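Local coordinates for CELL division control protein 11 (Saccharomyces cerevisiae, PDB 5AR1) that assembles with other septins, all GTP-binding proteins, into the cortical filament collar at the yeast mother-bud neck, acting in cytokinesis, at residues 204-209 / 224-229. Residues are numbered along the deposited sequence; the frame is centred on the assembly and turned at random.
Sequences IYNFPF and YLRTLL
With its chain extended from CG to NE (chi2 -179°), R226 of helix 218-228 brings its guanidinium to the backbone carbonyls of N206 and F207, while F207, its CG anti to the carbonyl carbon, turns its ring toward L225 of that helix and L229 in the turn that follows. Within the septin GTPase domain, a P-loop NTPase fold, this fastens the irregular 204-209 segment, which follows helix 183-199, to segment 224-229, which includes part of helix 218-228. The main polar link is the bond from R226 NE to N206 O, 2.7 Å long and fairly straight (160° at the hydrogen), with the acceptor near the guanidinium plane. R226 NH2 adds weak bonds to the same N206 O and to F207 O, so the arginine grips two successive carbonyls; F207 O also accepts from the amide of N222. The N206 and R226 side chains cross at about a right angle, with amide and guanidinium planes nearly parallel (23° apart), and N206 OD1 comes 3.4 Å from R226 CG. Farther out, R226 NH2 meets the edge of the F209 ring, 3.9 Å from F209 CD1; that ring also packs edge-to-face with Y219.

Beneath the polar layer two leucines meet the F207 ring, one at a face and one at its edge. L225 CD1 sits over the face in a CH-pi contact, 4.0 Å from the ring centroid. H280 of helix 274-290 makes an edge-to-face contact with F207 and also touches L225, which joins this small apolar cluster to a third element of the domain. At the ring edge, L229 CD2 lies near the plane of the phenyl group, 3.6 Å from F207 CE2.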
loop_
_atom_site.group_PDB
_atom_site.type_symbol
_atom_site.label_atom_id
_atom_site.label_comp_id
_atom_site.label_asym_id
_atom_site.label_seq_id
_atom_site.Cartn_x
_atom_site.Cartn_y
_atom_site.Cartn_z
ATOM N N ILE A 204 -8.790 0.586 -3.357
ATOM C CA ILE A 204 -7.754 0.301 -2.377
ATOM C C ILE A 204 -7.706 -1.206 -2.153
ATOM O O ILE A 204 -8.731 -1.851 -2.374
ATOM C CB ILE A 204 -8.164 1.145 -1.121
ATOM C CG1 ILE A 204 -7.159 2.268 -0.903
ATOM C CG2 ILE A 204 -8.483 0.364 0.218
ATOM C CD1 ILE A 204 -7.181 3.313 -2.007
ATOM N N TYR A 205 -6.537 -1.792 -1.753
ATOM C CA TYR A 205 -6.445 -3.238 -1.467
ATOM C C TYR A 205 -7.060 -3.392 -0.123
ATOM O O TYR A 205 -6.495 -2.900 0.858
ATOM C CB TYR A 205 -4.993 -3.742 -1.419
ATOM C CG TYR A 205 -4.848 -5.239 -1.216
ATOM C CD1 TYR A 205 -4.887 -6.115 -2.293
ATOM C CD2 TYR A 205 -4.655 -5.779 0.053
ATOM C CE1 TYR A 205 -4.732 -7.487 -2.122
ATOM C CE2 TYR A 205 -4.503 -7.156 0.241
ATOM C CZ TYR A 205 -4.519 -8.004 -0.856
ATOM O OH TYR A 205 -4.380 -9.365 -0.705
ATOM N N ASN A 206 -8.245 -3.994 -0.061
ATOM C CA ASN A 206 -8.920 -4.095 1.225
ATOM C C ASN A 206 -8.863 -5.511 1.844
ATOM O O ASN A 206 -9.836 -5.987 2.424
ATOM C CB ASN A 206 -10.336 -3.569 1.100
ATOM C CG ASN A 206 -10.982 -3.378 2.426
ATOM O OD1 ASN A 206 -10.344 -2.940 3.391
ATOM N ND2 ASN A 206 -12.224 -3.817 2.523
ATOM N N PHE A 207 -7.702 -6.163 1.749
ATOM C CA PHE A 207 -7.454 -7.491 2.307
ATOM C C PHE A 207 -8.514 -8.545 1.860
ATOM O O PHE A 207 -9.168 -9.176 2.708
ATOM C CB PHE A 207 -7.286 -7.396 3.836
ATOM C CG PHE A 207 -6.106 -6.523 4.179
ATOM C CD1 PHE A 207 -4.811 -7.026 4.128
ATOM C CD2 PHE A 207 -6.274 -5.172 4.439
ATOM C CE1 PHE A 207 -3.715 -6.204 4.374
ATOM C CE2 PHE A 207 -5.176 -4.351 4.692
ATOM C CZ PHE A 207 -3.907 -4.875 4.670
ATOM N N PRO A 208 -8.689 -8.722 0.518
ATOM C CA PRO A 208 -9.638 -9.734 0.012
ATOM C C PRO A 208 -9.199 -11.125 0.438
ATOM O O PRO A 208 -8.000 -11.411 0.424
ATOM C CB PRO A 208 -9.521 -9.598 -1.510
ATOM C CG PRO A 208 -8.883 -8.273 -1.746
ATOM C CD PRO A 208 -7.978 -8.068 -0.595
ATOM N N PHE A 209 -10.148 -11.977 0.835
ATOM C CA PHE A 209 -9.832 -13.310 1.354
ATOM C C PHE A 209 -10.542 -14.437 0.607
ATOM O O PHE A 209 -11.618 -14.215 0.036
ATOM C CB PHE A 209 -10.140 -13.369 2.862
ATOM C CG PHE A 209 -11.616 -13.286 3.193
ATOM C CD1 PHE A 209 -12.259 -12.060 3.286
ATOM C CD2 PHE A 209 -12.364 -14.442 3.388
ATOM C CE1 PHE A 209 -13.625 -11.990 3.554
ATOM C CE2 PHE A 209 -13.731 -14.366 3.661
ATOM C CZ PHE A 209 -14.350 -13.140 3.749
ATOM N N TYR A 224 -9.856 -7.517 11.732
ATOM C CA TYR A 224 -9.070 -6.611 12.571
ATOM C C TYR A 224 -8.024 -5.851 11.770
ATOM O O TYR A 224 -7.808 -4.677 12.062
ATOM C CB TYR A 224 -8.405 -7.341 13.744
ATOM C CG TYR A 224 -7.594 -6.433 14.646
ATOM C CD1 TYR A 224 -8.177 -5.341 15.272
ATOM C CD2 TYR A 224 -6.248 -6.672 14.879
ATOM C CE1 TYR A 224 -7.441 -4.509 16.117
ATOM C CE2 TYR A 224 -5.495 -5.838 15.706
ATOM C CZ TYR A 224 -6.096 -4.755 16.327
ATOM O OH TYR A 224 -5.375 -3.929 17.172
ATOM N N LEU A 225 -7.339 -6.500 10.805
ATOM C CA LEU A 225 -6.316 -5.796 10.038
ATOM C C LEU A 225 -6.952 -4.620 9.338
ATOM O O LEU A 225 -6.445 -3.508 9.455
ATOM C CB LEU A 225 -5.627 -6.693 8.983
ATOM C CG LEU A 225 -4.103 -6.882 9.040
ATOM C CD1 LEU A 225 -3.598 -7.403 7.749
ATOM C CD2 LEU A 225 -3.364 -5.609 9.351
ATOM N N ARG A 226 -8.096 -4.868 8.645
ATOM C CA ARG A 226 -8.875 -3.902 7.859
ATOM C C ARG A 226 -9.245 -2.711 8.720
ATOM O O ARG A 226 -9.320 -1.591 8.228
ATOM C CB ARG A 226 -10.151 -4.565 7.363
ATOM C CG ARG A 226 -10.067 -5.177 5.998
ATOM C CD ARG A 226 -11.428 -5.763 5.696
ATOM N NE ARG A 226 -11.413 -6.595 4.496
ATOM C CZ ARG A 226 -12.321 -7.523 4.209
ATOM N NH1 ARG A 226 -13.313 -7.776 5.054
ATOM N NH2 ARG A 226 -12.237 -8.214 3.080
ATOM N N THR A 227 -9.453 -2.963 10.005
ATOM C CA THR A 227 -9.779 -1.997 11.038
ATOM C C THR A 227 -8.647 -0.998 11.269
ATOM O O THR A 227 -8.914 0.167 11.578
ATOM C CB THR A 227 -10.133 -2.813 12.272
ATOM O OG1 THR A 227 -11.530 -2.996 12.267
ATOM C CG2 THR A 227 -9.615 -2.247 13.574
ATOM N N LEU A 228 -7.393 -1.456 11.129
ATOM C CA LEU A 228 -6.198 -0.647 11.362
ATOM C C LEU A 228 -5.949 0.387 10.265
ATOM O O LEU A 228 -5.244 1.377 10.489
ATOM C CB LEU A 228 -4.977 -1.555 11.593
ATOM C CG LEU A 228 -5.117 -2.597 12.723
ATOM C CD1 LEU A 228 -3.969 -3.586 12.705
ATOM C CD2 LEU A 228 -5.229 -1.942 14.073
ATOM N N LEU A 229 -6.573 0.175 9.098
ATOM C CA LEU A 229 -6.501 1.035 7.916
ATOM C C LEU A 229 -7.125 2.401 8.156
ATOM O O LEU A 229 -8.228 2.454 8.735
ATOM C CB LEU A 229 -7.241 0.356 6.753
ATOM C CG LEU A 229 -6.474 -0.036 5.520
ATOM C CD1 LEU A 229 -4.992 -0.240 5.786
ATOM C CD2 LEU A 229 -7.086 -1.256 4.914
#